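Local coordinates for protein methyl-coenzyme M reductase gamma subunit (Methermicoccus shengliensis DSM 18856, PDB 7NKG) that forms the gamma subunit of methyl-coenzyme M reductase, the nickel factor 430 enzyme that makes methane from methyl-coenzyme M and coenzyme B, and contributes to the cofactor pocket, at residues E27-I32 / K202-E207. Sequence-based numbering, arbitrary orientation.
Sequences EKLREI and KPMSEE
L29 and M204 make the apolar, more closely packed part of a surface contact in the methyl-coenzyme M reductase gamma subunit, between a loop and the lead-in to helix 206-212. Segment 27-32 lies in the loop between helices 13-23 and 34-41. Segment 202-207 leaves strand 193-201, with S205 as N-cap. The two side chains cross at about a right angle, and L29 CD1 lies 3.7 Å from M204 CE. The extended end of M204 (chi2 -174°, chi3 177°) carries its methyl to the leucine. That methyl also sits near the R30 guanidinium edge, 4.4 Å from NH2. L29 CB lies 3.9 Å above one face of this group, toward the rim. R30 NH1 is held by the carbonyl oxygens of I139 and T141.

The other side is wet: water joins a side chain of each segment to the other's backbone. K202 is extended to CE, then turns (chi4 -74°). NZ donates to water 1 at 2.7 Å, and this water donates to L29 O. Water 2 repeats the link with a weak bond to NZ. Water 3 accepts from R30 NE and water 4 from NH2, both in the guanidinium plane, and each donates to K202 O at 2.8 Å.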
loop_
_atom_site.group_PDB
_atom_site.type_symbol
_atom_site.label_atom_id
_atom_site.label_comp_id
_atom_site.label_asym_id
_atom_site.label_seq_id
_atom_site.Cartn_x
_atom_site.Cartn_y
_atom_site.Cartn_z
ATOM N N GLU C 27 0.935 -33.651 44.779
ATOM C CA GLU C 27 0.119 -34.186 45.861
ATOM C C GLU C 27 -1.339 -33.759 45.700
ATOM O O GLU C 27 -1.599 -32.628 45.310
ATOM C CB GLU C 27 0.674 -33.651 47.191
ATOM C CG GLU C 27 0.089 -34.277 48.436
ATOM C CD GLU C 27 0.713 -33.786 49.730
ATOM O OE1 GLU C 27 1.715 -33.032 49.680
ATOM O OE2 GLU C 27 0.184 -34.155 50.804
ATOM N N LYS C 28 -2.280 -34.644 46.036
ATOM C CA LYS C 28 -3.704 -34.327 46.031
ATOM C C LYS C 28 -4.024 -33.686 47.392
ATOM O O LYS C 28 -3.791 -34.329 48.426
ATOM C CB LYS C 28 -4.545 -35.587 45.807
ATOM C CG LYS C 28 -6.032 -35.313 45.885
ATOM C CD LYS C 28 -6.832 -36.357 45.163
ATOM C CE LYS C 28 -8.273 -36.347 45.560
ATOM N NZ LYS C 28 -8.969 -37.552 45.031
ATOM N N LEU C 29 -4.546 -32.442 47.410
ATOM C CA LEU C 29 -4.855 -31.748 48.664
ATOM C C LEU C 29 -6.337 -31.536 48.936
ATOM O O LEU C 29 -6.691 -31.173 50.061
ATOM C CB LEU C 29 -4.160 -30.382 48.687
ATOM C CG LEU C 29 -2.644 -30.361 48.526
ATOM C CD1 LEU C 29 -2.144 -28.936 48.655
ATOM C CD2 LEU C 29 -1.934 -31.228 49.582
ATOM N N ARG C 30 -7.205 -31.711 47.930
ATOM C CA ARG C 30 -8.641 -31.480 48.111
ATOM C C ARG C 30 -9.430 -32.288 47.078
ATOM O O ARG C 30 -8.855 -32.816 46.119
ATOM C CB ARG C 30 -8.959 -29.971 47.973
ATOM C CG ARG C 30 -8.678 -29.414 46.570
ATOM C CD ARG C 30 -8.659 -27.900 46.566
ATOM N NE ARG C 30 -7.508 -27.362 47.293
ATOM C CZ ARG C 30 -6.267 -27.264 46.817
ATOM N NH1 ARG C 30 -5.985 -27.659 45.576
ATOM N NH2 ARG C 30 -5.302 -26.759 47.568
ATOM N N GLU C 31 -10.748 -32.393 47.284
ATOM C CA GLU C 31 -11.608 -33.141 46.382
ATOM C C GLU C 31 -12.700 -32.264 45.804
ATOM O O GLU C 31 -13.249 -31.408 46.497
ATOM C CB GLU C 31 -12.254 -34.304 47.133
ATOM C CG GLU C 31 -11.253 -35.344 47.594
ATOM C CD GLU C 31 -11.893 -36.605 48.137
ATOM O OE1 GLU C 31 -12.903 -36.497 48.869
ATOM O OE2 GLU C 31 -11.374 -37.704 47.835
ATOM N N ILE C 32 -13.043 -32.514 44.539
ATOM C CA ILE C 32 -14.159 -31.860 43.878
ATOM C C ILE C 32 -14.985 -32.950 43.213
ATOM O O ILE C 32 -14.418 -33.834 42.558
ATOM C CB ILE C 32 -13.748 -30.746 42.865
ATOM C CG1 ILE C 32 -15.011 -30.007 42.358
ATOM C CG2 ILE C 32 -12.943 -31.321 41.677
ATOM C CD1 ILE C 32 -14.750 -28.646 41.793
ATOM N N LYS C 202 -9.973 -25.196 52.236
ATOM C CA LYS C 202 -9.180 -24.197 52.905
ATOM C C LYS C 202 -8.063 -23.620 52.037
ATOM O O LYS C 202 -7.476 -24.353 51.231
ATOM C CB LYS C 202 -8.564 -24.771 54.190
ATOM C CG LYS C 202 -7.448 -25.796 53.966
ATOM C CD LYS C 202 -7.158 -26.629 55.211
ATOM C CE LYS C 202 -6.162 -27.739 54.932
ATOM N NZ LYS C 202 -6.712 -28.886 54.158
ATOM N N PRO C 203 -7.672 -22.349 52.249
ATOM C CA PRO C 203 -6.482 -21.842 51.556
ATOM C C PRO C 203 -5.212 -22.444 52.150
ATOM O O PRO C 203 -5.202 -22.878 53.310
ATOM C CB PRO C 203 -6.471 -20.352 51.917
ATOM C CG PRO C 203 -7.825 -20.059 52.475
ATOM C CD PRO C 203 -8.213 -21.324 53.163
ATOM N N MET C 204 -4.111 -22.386 51.396
ATOM C CA MET C 204 -2.812 -22.771 51.946
ATOM C C MET C 204 -2.377 -21.682 52.914
ATOM O O MET C 204 -2.731 -20.507 52.724
ATOM C CB MET C 204 -1.751 -22.841 50.837
ATOM C CG MET C 204 -1.974 -23.961 49.880
ATOM S SD MET C 204 -0.585 -24.080 48.729
ATOM C CE MET C 204 -1.094 -25.531 47.820
ATOM N N SER C 205 -1.543 -22.031 53.909
ATOM C CA SER C 205 -0.935 -21.013 54.774
ATOM C C SER C 205 0.149 -20.283 53.951
ATOM O O SER C 205 0.590 -20.799 52.912
ATOM C CB SER C 205 -0.282 -21.667 55.992
ATOM O OG SER C 205 0.818 -22.475 55.608
ATOM N N GLU C 206 0.612 -19.112 54.412
ATOM C CA GLU C 206 1.679 -18.383 53.710
ATOM C C GLU C 206 2.958 -19.244 53.627
ATOM O O GLU C 206 3.607 -19.271 52.577
ATOM C CB GLU C 206 2.002 -17.066 54.425
ATOM C CG GLU C 206 0.914 -16.021 54.290
ATOM C CD GLU C 206 1.212 -14.701 54.974
ATOM O OE1 GLU C 206 2.189 -14.634 55.754
ATOM O OE2 GLU C 206 0.484 -13.722 54.708
ATOM N N GLU C 207 3.295 -19.955 54.713
ATOM C CA GLU C 207 4.473 -20.828 54.747
ATOM C C GLU C 207 4.335 -21.991 53.749
ATOM O O GLU C 207 5.295 -22.279 53.031
ATOM C CB GLU C 207 4.677 -21.374 56.171
ATOM C CG GLU C 207 5.947 -22.184 56.364
ATOM C CD GLU C 207 6.151 -22.741 57.760
ATOM O OE1 GLU C 207 5.363 -22.392 58.669
ATOM O OE2 GLU C 207 7.100 -23.538 57.943
HETATM O O HOH W 1 -6.139 -28.557 51.528
HETATM O O HOH W 2 -5.162 -31.223 52.337
HETATM O O HOH W 3 -8.348 -26.662 49.832
HETATM O O HOH W 4 -5.299 -25.793 50.225
#